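Local coordinates for protein pyridine nucleotide-disulphide oxidoreductase dimerisation region (Escherichia coli BL21, PDB 6KYY) that is an FAD-containing flavoprotein disulfide reductase, probably involved in resistance to reactive chlorine species, and holds copper(II) ions in this structure, at residues 173-178 with 201-206; 180-185 with 214-219; 192-197 with 227-232; 345-350 with 398-403. All coordinates share one frame; numbering follows the deposited sequence.

Contacts 1, 2 and 3 lie in a Rossmann-type domain; contact 4 lies in the dimerisation domain. Contacts 1 and 2 share helix 175-186 and have centres 13 Å apart. They meet where Val-178 CG1 packs on Leu-216 CD1 at 3.7 Å. Strand 190-194 of contact 3 follows that helix, and Ile-193 CG2 lies 4.1 Å from Ala-181 CB of contact 2. Contacts 1 and 4 join the two domains through a salt bridge, Glu-204 OE1 to Arg-347 NE at 2.7 Å. The flavin is reached from contact 1, through Ile-176. Contacts 3 and 4 are the farthest apart, with centres 28 Å from each other.

Contact 1 of 4, residues 173-178 with 201-206; sequences GGYIGV and LPREDR. With FAD (flavin-adenine dinucleotide), chain N.
Tyr-175 and Glu-204 make the polar link between the start of helix 175-186 and the loop that leads to helix 206-218. Tyr-175 OH donates to Glu-204 OE2 at 2.9 Å. It meets the carboxylate on its anti side, 28° out of the plane, and ring and carboxylate stand almost at right angles. Glu-204 turns back at chi2 (-75°), which brings its carboxylate to the tyrosine hydroxyl. Tyr-337 OH also bonds to OE2, and Arg-347 NE forms a salt bridge with OE1.

The charged Arg-203 comes to the edge of the tyrosine ring, not over its face. Its NH1 lies 3.2 Å from Tyr-175 CE1, and the guanidinium is nearly coplanar with the ring.

The apolar packing centres on Leu-201. Its CD2 methyl approaches Tyr-175 CE2 at 3.9 Å and Val-178 CG2 at 4.4 Å. Leu-201 also touches Ile-212 of helix 206-218.

Ile-176 lies in the FAD pocket. Its CD1 touches FAD C7 at 3.5 Å, on the dimethylbenzene part of the flavin. Gly-174, the N-cap, and Gly-177, in the first turn of the helix, are consistent with the GxGxxG pattern of a Rossmann-type fold.

The Glu-204 carboxylate thus has two hydroxyls and an arginine around it. Such surroundings probably favour its ionised form and tie this loop to the dimerisation domain.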
loop_
_atom_site.group_PDB
_atom_site.type_symbol
_atom_site.label_atom_id
_atom_site.label_comp_id
_atom_site.label_asym_id
_atom_site.label_seq_id
_atom_site.Cartn_x
_atom_site.Cartn_y
_atom_site.Cartn_z
ATOM N N GLY B 173 8.972 12.598 22.944
ATOM C CA GLY B 173 8.978 12.936 21.534
ATOM C C GLY B 173 9.267 11.736 20.658
ATOM O O GLY B 173 9.620 11.882 19.483
ATOM N N GLY B 174 9.116 10.544 21.224
ATOM C CA GLY B 174 9.413 9.320 20.517
ATOM C C GLY B 174 8.422 9.029 19.404
ATOM O O GLY B 174 7.446 9.743 19.175
ATOM N N TYR B 175 8.691 7.927 18.700
ATOM C CA TYR B 175 7.878 7.565 17.545
ATOM C C TYR B 175 6.467 7.165 17.958
ATOM O O TYR B 175 5.498 7.469 17.252
ATOM C CB TYR B 175 8.556 6.438 16.769
ATOM C CG TYR B 175 9.905 6.824 16.207
ATOM C CD1 TYR B 175 11.078 6.548 16.899
ATOM C CD2 TYR B 175 10.007 7.478 14.989
ATOM C CE1 TYR B 175 12.311 6.905 16.384
ATOM C CE2 TYR B 175 11.231 7.836 14.465
ATOM C CZ TYR B 175 12.380 7.550 15.167
ATOM O OH TYR B 175 13.601 7.909 14.645
ATOM N N ILE B 176 6.329 6.485 19.098
ATOM C CA ILE B 176 5.003 6.095 19.567
ATOM C C ILE B 176 4.208 7.322 19.996
ATOM O O ILE B 176 2.991 7.395 19.785
ATOM C CB ILE B 176 5.126 5.064 20.705
ATOM C CG1 ILE B 176 5.820 3.798 20.191
ATOM C CG2 ILE B 176 3.758 4.743 21.291
ATOM C CD1 ILE B 176 5.570 2.570 21.034
ATOM N N GLY B 177 4.879 8.308 20.592
ATOM C CA GLY B 177 4.192 9.533 20.966
ATOM C C GLY B 177 3.692 10.313 19.766
ATOM O O GLY B 177 2.552 10.787 19.754
ATOM N N VAL B 178 4.534 10.456 18.739
ATOM C CA VAL B 178 4.120 11.153 17.525
ATOM C C VAL B 178 2.966 10.415 16.858
ATOM O O VAL B 178 2.045 11.035 16.308
ATOM C CB VAL B 178 5.321 11.319 16.575
ATOM C CG1 VAL B 178 4.886 11.948 15.271
ATOM C CG2 VAL B 178 6.404 12.159 17.232
ATOM N N LEU B 201 12.592 14.631 16.655
ATOM C CA LEU B 201 12.972 13.409 15.953
ATOM C C LEU B 201 14.444 13.476 15.560
ATOM O O LEU B 201 14.764 13.615 14.372
ATOM C CB LEU B 201 12.090 13.187 14.721
ATOM C CG LEU B 201 10.619 12.851 14.978
ATOM C CD1 LEU B 201 9.823 12.890 13.684
ATOM C CD2 LEU B 201 10.481 11.494 15.652
ATOM N N PRO B 202 15.366 13.374 16.523
ATOM C CA PRO B 202 16.787 13.611 16.217
ATOM C C PRO B 202 17.448 12.508 15.406
ATOM O O PRO B 202 18.547 12.732 14.881
ATOM C CB PRO B 202 17.427 13.733 17.605
ATOM C CG PRO B 202 16.544 12.929 18.493
ATOM C CD PRO B 202 15.149 13.050 17.944
ATOM N N ARG B 203 16.830 11.334 15.286
ATOM C CA ARG B 203 17.396 10.252 14.490
ATOM C C ARG B 203 17.031 10.344 13.015
ATOM O O ARG B 203 17.539 9.549 12.216
ATOM C CB ARG B 203 16.946 8.895 15.042
ATOM C CG ARG B 203 17.808 8.370 16.179
ATOM C CD ARG B 203 17.385 6.969 16.589
ATOM N NE ARG B 203 16.031 6.945 17.137
ATOM C CZ ARG B 203 15.717 6.450 18.330
ATOM N NH1 ARG B 203 14.458 6.470 18.747
ATOM N NH2 ARG B 203 16.661 5.934 19.106
ATOM N N GLU B 204 16.173 11.285 12.633
ATOM C CA GLU B 204 15.783 11.479 11.248
ATOM C C GLU B 204 16.479 12.711 10.680
ATOM O O GLU B 204 17.204 13.429 11.374
ATOM C CB GLU B 204 14.263 11.607 11.134
ATOM C CG GLU B 204 13.484 10.528 11.870
ATOM C CD GLU B 204 13.513 9.194 11.152
ATOM O OE1 GLU B 204 13.905 9.163 9.967
ATOM O OE2 GLU B 204 13.141 8.175 11.772
ATOM N N ASP B 205 16.254 12.958 9.393
ATOM C CA ASP B 205 16.790 14.152 8.759
ATOM C C ASP B 205 15.998 15.379 9.190
ATOM O O ASP B 205 14.828 15.291 9.568
ATOM C CB ASP B 205 16.750 14.015 7.239
ATOM C CG ASP B 205 17.970 13.310 6.686
ATOM O OD1 ASP B 205 19.082 13.557 7.198
ATOM O OD2 ASP B 205 17.813 12.510 5.741
ATOM N N ARG B 206 16.653 16.540 9.131
ATOM C CA ARG B 206 15.971 17.776 9.496
ATOM C C ARG B 206 14.891 18.141 8.486
ATOM O O ARG B 206 13.859 18.706 8.866
ATOM C CB ARG B 206 16.981 18.916 9.634
ATOM C CG ARG B 206 17.874 18.819 10.868
ATOM C CD ARG B 206 17.057 18.679 12.146
ATOM N NE ARG B 206 16.895 17.282 12.540
ATOM C CZ ARG B 206 15.982 16.849 13.404
ATOM N NH1 ARG B 206 15.146 17.704 13.975
ATOM N NH2 ARG B 206 15.908 15.559 13.697
HETATM P PA FAD N . 5.225 -9.517 23.237
HETATM O O1A FAD N . 5.549 -8.267 23.966
HETATM O O2A FAD N . 4.331 -9.356 22.002
HETATM O O5B FAD N . 4.587 -10.571 24.209
HETATM C C5B FAD N . 4.750 -10.466 25.638
HETATM C C4B FAD N . 3.794 -11.423 26.304
HETATM O O4B FAD N . 4.468 -12.128 27.373
HETATM C C3B FAD N . 2.551 -10.779 26.920
HETATM O O3B FAD N . 1.386 -11.527 26.595
HETATM C C2B FAD N . 2.852 -10.804 28.422
HETATM O O2B FAD N . 1.662 -10.902 29.198
HETATM C C1B FAD N . 3.673 -12.083 28.536
HETATM N N9A FAD N . 4.551 -12.135 29.702
HETATM C C8A FAD N . 5.403 -11.158 30.144
HETATM N N7A FAD N . 6.073 -11.480 31.226
HETATM C C5A FAD N . 5.628 -12.760 31.517
HETATM C C6A FAD N . 5.950 -13.667 32.546
HETATM N N6A FAD N . 6.834 -13.410 33.513
HETATM N N1A FAD N . 5.324 -14.866 32.545
HETATM C C2A FAD N . 4.439 -15.129 31.580
HETATM N N3A FAD N . 4.055 -14.354 30.563
HETATM C C4A FAD N . 4.690 -13.178 30.587
HETATM N N1 FAD N . 5.833 -3.086 16.205
HETATM C C2 FAD N . 5.818 -3.014 14.841
HETATM O O2 FAD N . 6.464 -3.805 14.143
HETATM N N3 FAD N . 5.064 -2.038 14.213
HETATM C C4 FAD N . 4.302 -1.071 14.837
HETATM O O4 FAD N . 3.664 -0.260 14.168
HETATM C C4X FAD N . 4.328 -1.153 16.288
HETATM N N5 FAD N . 3.611 -0.301 16.961
HETATM C C5X FAD N . 3.631 -0.383 18.343
HETATM C C6 FAD N . 2.883 0.534 19.078
HETATM C C7 FAD N . 2.869 0.494 20.469
HETATM C C7M FAD N . 2.049 1.501 21.231
HETATM C C8 FAD N . 3.620 -0.483 21.142
HETATM C C8M FAD N . 3.626 -0.553 22.645
HETATM C C9 FAD N . 4.370 -1.400 20.411
HETATM C C9A FAD N . 4.379 -1.358 19.022
HETATM N N10 FAD N . 5.121 -2.275 18.252
HETATM C C10 FAD N . 5.120 -2.200 16.880
HETATM C "C1'" FAD N . 5.935 -3.315 18.899
HETATM C "C2'" FAD N . 5.202 -4.642 19.064
HETATM O "O2'" FAD N . 4.084 -4.486 19.939
HETATM C "C3'" FAD N . 6.162 -5.674 19.657
HETATM O "O3'" FAD N . 7.483 -5.385 19.215
HETATM C "C4'" FAD N . 5.827 -7.123 19.302
HETATM O "O4'" FAD N . 4.618 -7.507 19.959
HETATM C "C5'" FAD N . 6.945 -8.083 19.651
HETATM O "O5'" FAD N . 6.812 -8.480 21.032
HETATM P P FAD N . 7.488 -9.797 21.571
HETATM O O1P FAD N . 7.410 -10.891 20.502
HETATM O O2P FAD N . 8.853 -9.514 22.064
HETATM O O3P FAD N . 6.559 -10.240 22.778
#

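Contact 2 of 4, residues 180-185 with 214-219; sequences FASMFA and TILRDQ
Helix 175-186 runs close to the end of helix 206-218, with Ser-182 CA 6.6 Å from Leu-216 CA and Ala-185 CA 6.2 Å from Gln-219 CA. Small residues on the first helix permit this approach. Ala-181 and Ala-185 point toward the 214-219 segment. Ser-182 lies to the side of that line and still touches Leu-216. Leu-216 and Gln-219 reach across to these short side chains.

Leu-216 makes the apolar part. Its CG lies beside the backbone N (chi1 -73°), and the end of the chain turns to the partner helix. The CD2 methyl meets Ala-181 CB at 4.4 Å and also lies against Ser-182 CB at 4.0 Å. The Ser-182 hydroxyl points along its own helix, where OG makes a weak hydrogen bond to Val-178 O.

Gln-219 covers the other end. Its side chain is extended beyond CG (chi2 -174°) and lays its amide end against the Ala-185 methyl. Ala-185 CB is also 4.0 Å from the backbone Gln-219 O.

Both helices belong to the Rossmann-type domain with the parallel sheet that includes strand 190-194. Ala-181 and Ala-185 touch Ile-193 and Val-191 of that strand, so these alanines contact the sheet as well as the 214-219 segment. Met-183 of helix 175-186 packs on helix 55-65. The two segments are therefore held by van der Waals contact: Leu-216 against Ala-181 and Ser-182, the Gln-219 side chain against the Ala-185 methyl.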
loop_
_atom_site.group_PDB
_atom_site.type_symbol
_atom_site.label_atom_id
_atom_site.label_comp_id
_atom_site.label_asym_id
_atom_site.label_seq_id
_atom_site.Cartn_x
_atom_site.Cartn_y
_atom_site.Cartn_z
ATOM N N PHE B 180 0.640 8.791 18.452
ATOM C CA PHE B 180 -0.526 9.202 19.222
ATOM C C PHE B 180 -0.861 10.673 19.022
ATOM O O PHE B 180 -2.013 11.066 19.237
ATOM C CB PHE B 180 -0.298 8.917 20.706
ATOM C CG PHE B 180 -0.679 7.527 21.118
ATOM C CD1 PHE B 180 -2.010 7.172 21.243
ATOM C CD2 PHE B 180 0.292 6.576 21.377
ATOM C CE1 PHE B 180 -2.367 5.895 21.621
ATOM C CE2 PHE B 180 -0.059 5.294 21.755
ATOM C CZ PHE B 180 -1.390 4.953 21.878
ATOM N N ALA B 181 0.113 11.490 18.620
ATOM C CA ALA B 181 -0.158 12.902 18.376
ATOM C C ALA B 181 -1.138 13.079 17.223
ATOM O O ALA B 181 -2.163 13.757 17.363
ATOM C CB ALA B 181 1.148 13.646 18.094
ATOM N N SER B 182 -0.844 12.466 16.073
ATOM C CA SER B 182 -1.735 12.590 14.923
ATOM C C SER B 182 -3.072 11.907 15.179
ATOM O O SER B 182 -4.122 12.425 14.784
ATOM C CB SER B 182 -1.074 12.004 13.675
ATOM O OG SER B 182 0.320 12.252 13.661
ATOM N N MET B 183 -3.053 10.747 15.840
ATOM C CA MET B 183 -4.280 9.976 16.027
ATOM C C MET B 183 -5.324 10.767 16.805
ATOM O O MET B 183 -6.502 10.789 16.431
ATOM C CB MET B 183 -3.973 8.660 16.739
ATOM C CG MET B 183 -5.208 7.824 17.038
ATOM S SD MET B 183 -5.055 6.863 18.553
ATOM C CE MET B 183 -3.737 5.745 18.098
ATOM N N PHE B 184 -4.913 11.425 17.889
ATOM C CA PHE B 184 -5.871 12.173 18.693
ATOM C C PHE B 184 -6.147 13.554 18.111
ATOM O O PHE B 184 -7.268 14.060 18.241
ATOM C CB PHE B 184 -5.373 12.277 20.134
ATOM C CG PHE B 184 -5.629 11.039 20.949
ATOM C CD1 PHE B 184 -4.854 9.903 20.771
ATOM C CD2 PHE B 184 -6.654 11.005 21.880
ATOM C CE1 PHE B 184 -5.092 8.760 21.513
ATOM C CE2 PHE B 184 -6.896 9.865 22.625
ATOM C CZ PHE B 184 -6.114 8.742 22.441
ATOM N N ALA B 185 -5.155 14.173 17.466
ATOM C CA ALA B 185 -5.411 15.427 16.766
ATOM C C ALA B 185 -6.316 15.213 15.563
ATOM O O ALA B 185 -7.006 16.145 15.131
ATOM C CB ALA B 185 -4.097 16.076 16.335
ATOM N N THR B 214 5.456 20.488 10.786
ATOM C CA THR B 214 4.454 21.384 10.215
ATOM C C THR B 214 3.157 20.651 9.892
ATOM O O THR B 214 2.074 21.237 10.009
ATOM C CB THR B 214 4.995 22.075 8.963
ATOM O OG1 THR B 214 5.083 21.133 7.888
ATOM C CG2 THR B 214 6.366 22.676 9.228
ATOM N N ILE B 215 3.241 19.384 9.475
ATOM C CA ILE B 215 2.029 18.586 9.308
ATOM C C ILE B 215 1.302 18.457 10.640
ATOM O O ILE B 215 0.074 18.591 10.713
ATOM C CB ILE B 215 2.365 17.206 8.712
ATOM C CG1 ILE B 215 2.814 17.337 7.257
ATOM C CG2 ILE B 215 1.166 16.274 8.806
ATOM C CD1 ILE B 215 3.213 16.017 6.628
ATOM N N LEU B 216 2.053 18.211 11.716
ATOM C CA LEU B 216 1.447 18.115 13.038
ATOM C C LEU B 216 1.010 19.478 13.562
ATOM O O LEU B 216 0.005 19.570 14.274
ATOM C CB LEU B 216 2.424 17.462 14.016
ATOM C CG LEU B 216 2.653 15.959 13.857
ATOM C CD1 LEU B 216 3.649 15.454 14.888
ATOM C CD2 LEU B 216 1.338 15.212 13.971
ATOM N N ARG B 217 1.743 20.542 13.220
ATOM C CA ARG B 217 1.407 21.864 13.744
ATOM C C ARG B 217 0.089 22.370 13.173
ATOM O O ARG B 217 -0.733 22.933 13.906
ATOM C CB ARG B 217 2.532 22.856 13.446
ATOM C CG ARG B 217 2.236 24.270 13.918
ATOM C CD ARG B 217 3.234 25.274 13.365
ATOM N NE ARG B 217 4.579 24.718 13.267
ATOM C CZ ARG B 217 5.314 24.734 12.160
ATOM N NH1 ARG B 217 4.834 25.278 11.050
ATOM N NH2 ARG B 217 6.531 24.206 12.163
ATOM N N ASP B 218 -0.132 22.181 11.870
ATOM C CA ASP B 218 -1.363 22.656 11.247
ATOM C C ASP B 218 -2.589 21.895 11.733
ATOM O O ASP B 218 -3.712 22.385 11.571
ATOM C CB ASP B 218 -1.248 22.561 9.725
ATOM C CG ASP B 218 -0.090 23.374 9.179
ATOM O OD1 ASP B 218 0.458 22.998 8.121
ATOM O OD2 ASP B 218 0.274 24.389 9.810
ATOM N N GLN B 219 -2.401 20.715 12.320
ATOM C CA GLN B 219 -3.483 19.978 12.953
ATOM C C GLN B 219 -3.692 20.380 14.407
ATOM O O GLN B 219 -4.610 19.864 15.053
ATOM C CB GLN B 219 -3.219 18.470 12.867
ATOM C CG GLN B 219 -3.915 17.782 11.703
ATOM C CD GLN B 219 -3.746 16.275 11.732
ATOM O OE1 GLN B 219 -3.901 15.602 10.712
ATOM N NE2 GLN B 219 -3.424 15.738 12.901
#

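Contact 3 of 4, residues 192-197 with 227-232; sequences TILEAA and AHVERI. With CU (copper (II) ion), chain S.
Ala-227 and Glu-195 meet just past the C-terminal end of strand 190-194, an inner strand of a Rossmann-type parallel sheet. Ala-227 N donates to Glu-195 O at 3.2 Å. The bond is bent, at 141° at the hydrogen, and the donor is tilted 29° from the carbonyl plane. Next to it, Ala-196 CA makes a CH...O contact with Ala-227 O at 3.4 Å. One bent backbone bond and a CH...O contact join the two segments here.

The apolar shell comes next. Leu-194 CB faces Ala-227 CB at 4.1 Å. Further out, Leu-194 CD1 reaches Val-229 CG2 at 4.4 Å. The leucine CG stays beside its own backbone N, which lets CD1 reach Val-229. Both side chains also touch Leu-171 of the neighbouring strand 167-171, so they share one apolar patch.

Backbone bonds position this shell. Ile-193 pairs with Asp-222 and Ile-224, while Leu-194 pairs with Ile-170. The 227-232 segment carries the chain on to the small antiparallel sheet. There Glu-230 and Arg-231 both face His-242 in a classic beta bulge.

His-228 points away from the 192-197 segment. Its CG is anti to the backbone N (chi1 -176°), which carries the imidazole outward on the exposed side. There His-228 NE2 binds a copper(II) ion at 2.1 Å.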
loop_
_atom_site.group_PDB
_atom_site.type_symbol
_atom_site.label_atom_id
_atom_site.label_comp_id
_atom_site.label_asym_id
_atom_site.label_seq_id
_atom_site.Cartn_x
_atom_site.Cartn_y
_atom_site.Cartn_z
ATOM N N THR B 192 -0.105 18.356 22.868
ATOM C CA THR B 192 1.138 19.034 23.238
ATOM C C THR B 192 2.153 17.957 23.612
ATOM O O THR B 192 2.070 17.370 24.695
ATOM C CB THR B 192 0.923 20.012 24.388
ATOM O OG1 THR B 192 -0.009 21.026 23.991
ATOM C CG2 THR B 192 2.238 20.669 24.780
ATOM N N ILE B 193 3.102 17.696 22.717
ATOM C CA ILE B 193 4.153 16.711 22.948
ATOM C C ILE B 193 5.380 17.430 23.488
ATOM O O ILE B 193 5.800 18.460 22.944
ATOM C CB ILE B 193 4.485 15.927 21.664
ATOM C CG1 ILE B 193 4.737 16.870 20.487
ATOM C CG2 ILE B 193 3.356 14.973 21.316
ATOM C CD1 ILE B 193 4.781 16.165 19.144
ATOM N N LEU B 194 5.950 16.897 24.566
ATOM C CA LEU B 194 7.096 17.497 25.237
ATOM C C LEU B 194 8.284 16.554 25.120
ATOM O O LEU B 194 8.242 15.431 25.631
ATOM C CB LEU B 194 6.778 17.792 26.703
ATOM C CG LEU B 194 5.437 18.488 26.949
ATOM C CD1 LEU B 194 4.965 18.273 28.379
ATOM C CD2 LEU B 194 5.531 19.973 26.626
ATOM N N GLU B 195 9.337 17.012 24.449
ATOM C CA GLU B 195 10.539 16.224 24.226
ATOM C C GLU B 195 11.706 16.829 24.995
ATOM O O GLU B 195 11.882 18.051 25.014
ATOM C CB GLU B 195 10.867 16.149 22.731
ATOM C CG GLU B 195 12.302 15.757 22.409
ATOM C CD GLU B 195 12.558 14.274 22.591
ATOM O OE1 GLU B 195 12.710 13.832 23.750
ATOM O OE2 GLU B 195 12.607 13.549 21.576
ATOM N N ALA B 196 12.499 15.966 25.636
ATOM C CA ALA B 196 13.635 16.445 26.416
ATOM C C ALA B 196 14.780 16.914 25.526
ATOM O O ALA B 196 15.483 17.869 25.880
ATOM C CB ALA B 196 14.119 15.349 27.367
ATOM N N ALA B 197 14.988 16.262 24.384
ATOM C CA ALA B 197 16.062 16.644 23.481
ATOM C C ALA B 197 15.785 18.016 22.865
ATOM O O ALA B 197 14.682 18.563 22.955
ATOM C CB ALA B 197 16.239 15.596 22.382
ATOM N N ALA B 227 12.701 20.122 27.366
ATOM C CA ALA B 227 11.701 19.963 28.416
ATOM C C ALA B 227 12.219 19.005 29.481
ATOM O O ALA B 227 12.388 17.809 29.219
ATOM C CB ALA B 227 10.381 19.465 27.832
ATOM N N HIS B 228 12.467 19.530 30.677
ATOM C CA HIS B 228 12.736 18.722 31.864
ATOM C C HIS B 228 11.544 18.898 32.799
ATOM O O HIS B 228 11.485 19.861 33.569
ATOM C CB HIS B 228 14.044 19.127 32.537
ATOM C CG HIS B 228 14.413 18.260 33.702
ATOM N ND1 HIS B 228 14.340 16.884 33.658
ATOM C CD2 HIS B 228 14.853 18.573 34.943
ATOM C CE1 HIS B 228 14.721 16.387 34.821
ATOM N NE2 HIS B 228 15.037 17.391 35.620
ATOM N N VAL B 229 10.591 17.976 32.718
ATOM C CA VAL B 229 9.406 18.017 33.567
ATOM C C VAL B 229 9.788 17.550 34.964
ATOM O O VAL B 229 10.451 16.519 35.129
ATOM C CB VAL B 229 8.283 17.155 32.972
ATOM C CG1 VAL B 229 7.198 16.897 34.006
ATOM C CG2 VAL B 229 7.701 17.828 31.737
ATOM N N GLU B 230 9.369 18.307 35.981
ATOM C CA GLU B 230 9.827 18.079 37.342
ATOM C C GLU B 230 8.730 17.706 38.331
ATOM O O GLU B 230 9.057 17.250 39.431
ATOM C CB GLU B 230 10.573 19.318 37.861
ATOM C CG GLU B 230 11.752 19.719 36.986
ATOM C CD GLU B 230 12.268 21.110 37.290
ATOM O OE1 GLU B 230 11.449 21.991 37.623
ATOM O OE2 GLU B 230 13.496 21.322 37.189
ATOM N N ARG B 231 7.454 17.878 37.986
ATOM C CA ARG B 231 6.380 17.443 38.871
ATOM C C ARG B 231 5.076 17.360 38.091
ATOM O O ARG B 231 4.832 18.149 37.173
ATOM C CB ARG B 231 6.212 18.379 40.073
ATOM C CG ARG B 231 5.359 17.793 41.193
ATOM C CD ARG B 231 5.189 18.758 42.360
ATOM N NE ARG B 231 5.140 20.154 41.934
ATOM C CZ ARG B 231 6.157 21.004 42.042
ATOM N NH1 ARG B 231 7.310 20.597 42.557
ATOM N NH2 ARG B 231 6.025 22.257 41.628
ATOM N N ILE B 232 4.244 16.396 38.477
ATOM C CA ILE B 232 2.945 16.152 37.863
ATOM C C ILE B 232 1.889 16.195 38.961
ATOM O O ILE B 232 2.013 15.495 39.972
ATOM C CB ILE B 232 2.918 14.800 37.125
ATOM C CG1 ILE B 232 4.133 14.681 36.199
ATOM C CG2 ILE B 232 1.618 14.637 36.354
ATOM C CD1 ILE B 232 4.085 13.496 35.266
HETATM CU CU CU S . 15.243 15.784 36.955
#

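Contact 4 of 4, residues 345-350 with 398-403; sequences LSRVGM and GASLLC
Leu-401 O accepts a nearly straight bond from Ser-346 N, 2.8 Å long and 176° at the hydrogen. The return bond, Leu-401 N to Ser-346 O, is 2.9 Å. Ala-399 N bonds to Val-348 O at the same length. These bonds zip strands 345-349 and 396-402 into an antiparallel pair within the five-stranded sheet of the dimerisation domain.

On one face, Leu-345 and Leu-402 cross at about a right angle, with Leu-345 CB 3.6 Å from Leu-402 CD1. Both also touch Ile-212 of helix 206-218. Arg-347 lies on this face too. Its chain bends at chi2 and chi3, so that CD lies 3.3 Å from Ser-400 OG, while NH1 turns back to Gly-349 O at 3.0 Å, above the carbonyl plane. NE forms the salt bridge with Glu-204 OE1.

The other face carries Ser-346, Val-348, Ala-399 and Leu-401. Ser-346 OG bonds to Ser-338 OG, and Leu-401 packs on helix 406-418.

At the strand end, Gly-349 CA and Gly-398 CA come within 3.8 Å, an approach that the absence of side chains allows. The positive phi of Gly-349 (74°) also suits glycine. Three backbone bonds set the register, and the Arg-347 to Glu-204 salt bridge links this sheet to the neighbouring domain.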
loop_
_atom_site.group_PDB
_atom_site.type_symbol
_atom_site.label_atom_id
_atom_site.label_comp_id
_atom_site.label_asym_id
_atom_site.label_seq_id
_atom_site.Cartn_x
_atom_site.Cartn_y
_atom_site.Cartn_z
ATOM N N LEU B 345 5.287 7.880 7.943
ATOM C CA LEU B 345 6.700 8.066 7.624
ATOM C C LEU B 345 7.382 6.704 7.629
ATOM O O LEU B 345 7.546 6.093 8.689
ATOM C CB LEU B 345 7.360 9.010 8.632
ATOM C CG LEU B 345 8.830 9.416 8.458
ATOM C CD1 LEU B 345 9.777 8.455 9.173
ATOM C CD2 LEU B 345 9.201 9.557 6.983
ATOM N N SER B 346 7.791 6.239 6.453
ATOM C CA SER B 346 8.471 4.961 6.301
ATOM C C SER B 346 9.917 5.187 5.880
ATOM O O SER B 346 10.226 6.134 5.151
ATOM C CB SER B 346 7.754 4.079 5.276
ATOM O OG SER B 346 6.485 3.684 5.761
ATOM N N ARG B 347 10.805 4.306 6.339
ATOM C CA ARG B 347 12.233 4.538 6.185
ATOM C C ARG B 347 12.982 3.221 6.049
ATOM O O ARG B 347 12.576 2.193 6.597
ATOM C CB ARG B 347 12.791 5.331 7.373
ATOM C CG ARG B 347 12.562 6.828 7.282
ATOM C CD ARG B 347 13.879 7.567 7.174
ATOM N NE ARG B 347 14.762 7.239 8.289
ATOM C CZ ARG B 347 15.971 6.708 8.152
ATOM N NH1 ARG B 347 16.449 6.446 6.943
ATOM N NH2 ARG B 347 16.704 6.441 9.225
ATOM N N VAL B 348 14.089 3.275 5.307
ATOM C CA VAL B 348 15.035 2.170 5.213
ATOM C C VAL B 348 16.379 2.769 4.832
ATOM O O VAL B 348 16.443 3.810 4.174
ATOM C CB VAL B 348 14.565 1.097 4.197
ATOM C CG1 VAL B 348 14.573 1.653 2.782
ATOM C CG2 VAL B 348 15.431 -0.155 4.289
ATOM N N GLY B 349 17.456 2.120 5.262
ATOM C CA GLY B 349 18.776 2.639 4.972
ATOM C C GLY B 349 19.099 3.865 5.814
ATOM O O GLY B 349 18.395 4.219 6.761
ATOM N N MET B 350 20.191 4.524 5.440
ATOM C CA MET B 350 20.685 5.655 6.208
ATOM C C MET B 350 20.015 6.953 5.774
ATOM O O MET B 350 19.537 7.088 4.644
ATOM C CB MET B 350 22.204 5.795 6.075
ATOM C CG MET B 350 22.776 5.421 4.721
ATOM S SD MET B 350 24.579 5.512 4.743
ATOM C CE MET B 350 25.008 4.216 3.587
ATOM N N GLY B 398 19.614 4.847 1.138
ATOM C CA GLY B 398 18.517 5.046 2.062
ATOM C C GLY B 398 17.382 5.776 1.380
ATOM O O GLY B 398 17.542 6.343 0.293
ATOM N N ALA B 399 16.228 5.752 2.043
ATOM C CA ALA B 399 15.038 6.408 1.525
ATOM C C ALA B 399 14.222 6.956 2.686
ATOM O O ALA B 399 14.271 6.428 3.799
ATOM C CB ALA B 399 14.184 5.453 0.683
ATOM N N SER B 400 13.477 8.027 2.415
ATOM C CA SER B 400 12.559 8.635 3.376
ATOM C C SER B 400 11.225 8.819 2.657
ATOM O O SER B 400 11.073 9.733 1.843
ATOM C CB SER B 400 13.095 9.963 3.894
ATOM O OG SER B 400 14.207 9.765 4.748
ATOM N N LEU B 401 10.269 7.944 2.941
ATOM C CA LEU B 401 8.976 7.947 2.266
ATOM C C LEU B 401 7.930 8.480 3.239
ATOM O O LEU B 401 7.400 7.733 4.067
ATOM C CB LEU B 401 8.638 6.547 1.764
ATOM C CG LEU B 401 9.656 5.993 0.761
ATOM C CD1 LEU B 401 9.147 4.723 0.105
ATOM C CD2 LEU B 401 10.002 7.034 -0.293
ATOM N N LEU B 402 7.660 9.780 3.151
ATOM C CA LEU B 402 6.647 10.449 3.963
ATOM C C LEU B 402 5.442 10.684 3.061
ATOM O O LEU B 402 5.296 11.743 2.447
ATOM C CB LEU B 402 7.193 11.749 4.538
ATOM C CG LEU B 402 6.302 12.505 5.523
ATOM C CD1 LEU B 402 5.792 11.580 6.613
ATOM C CD2 LEU B 402 7.050 13.684 6.126
ATOM N N CYS B 403 4.576 9.681 2.973
ATOM C CA CYS B 403 3.443 9.735 2.066
ATOM C C CYS B 403 2.341 8.830 2.595
ATOM O O CYS B 403 2.543 8.043 3.523
ATOM C CB CYS B 403 3.849 9.309 0.656
ATOM S SG CYS B 403 4.961 7.900 0.648
#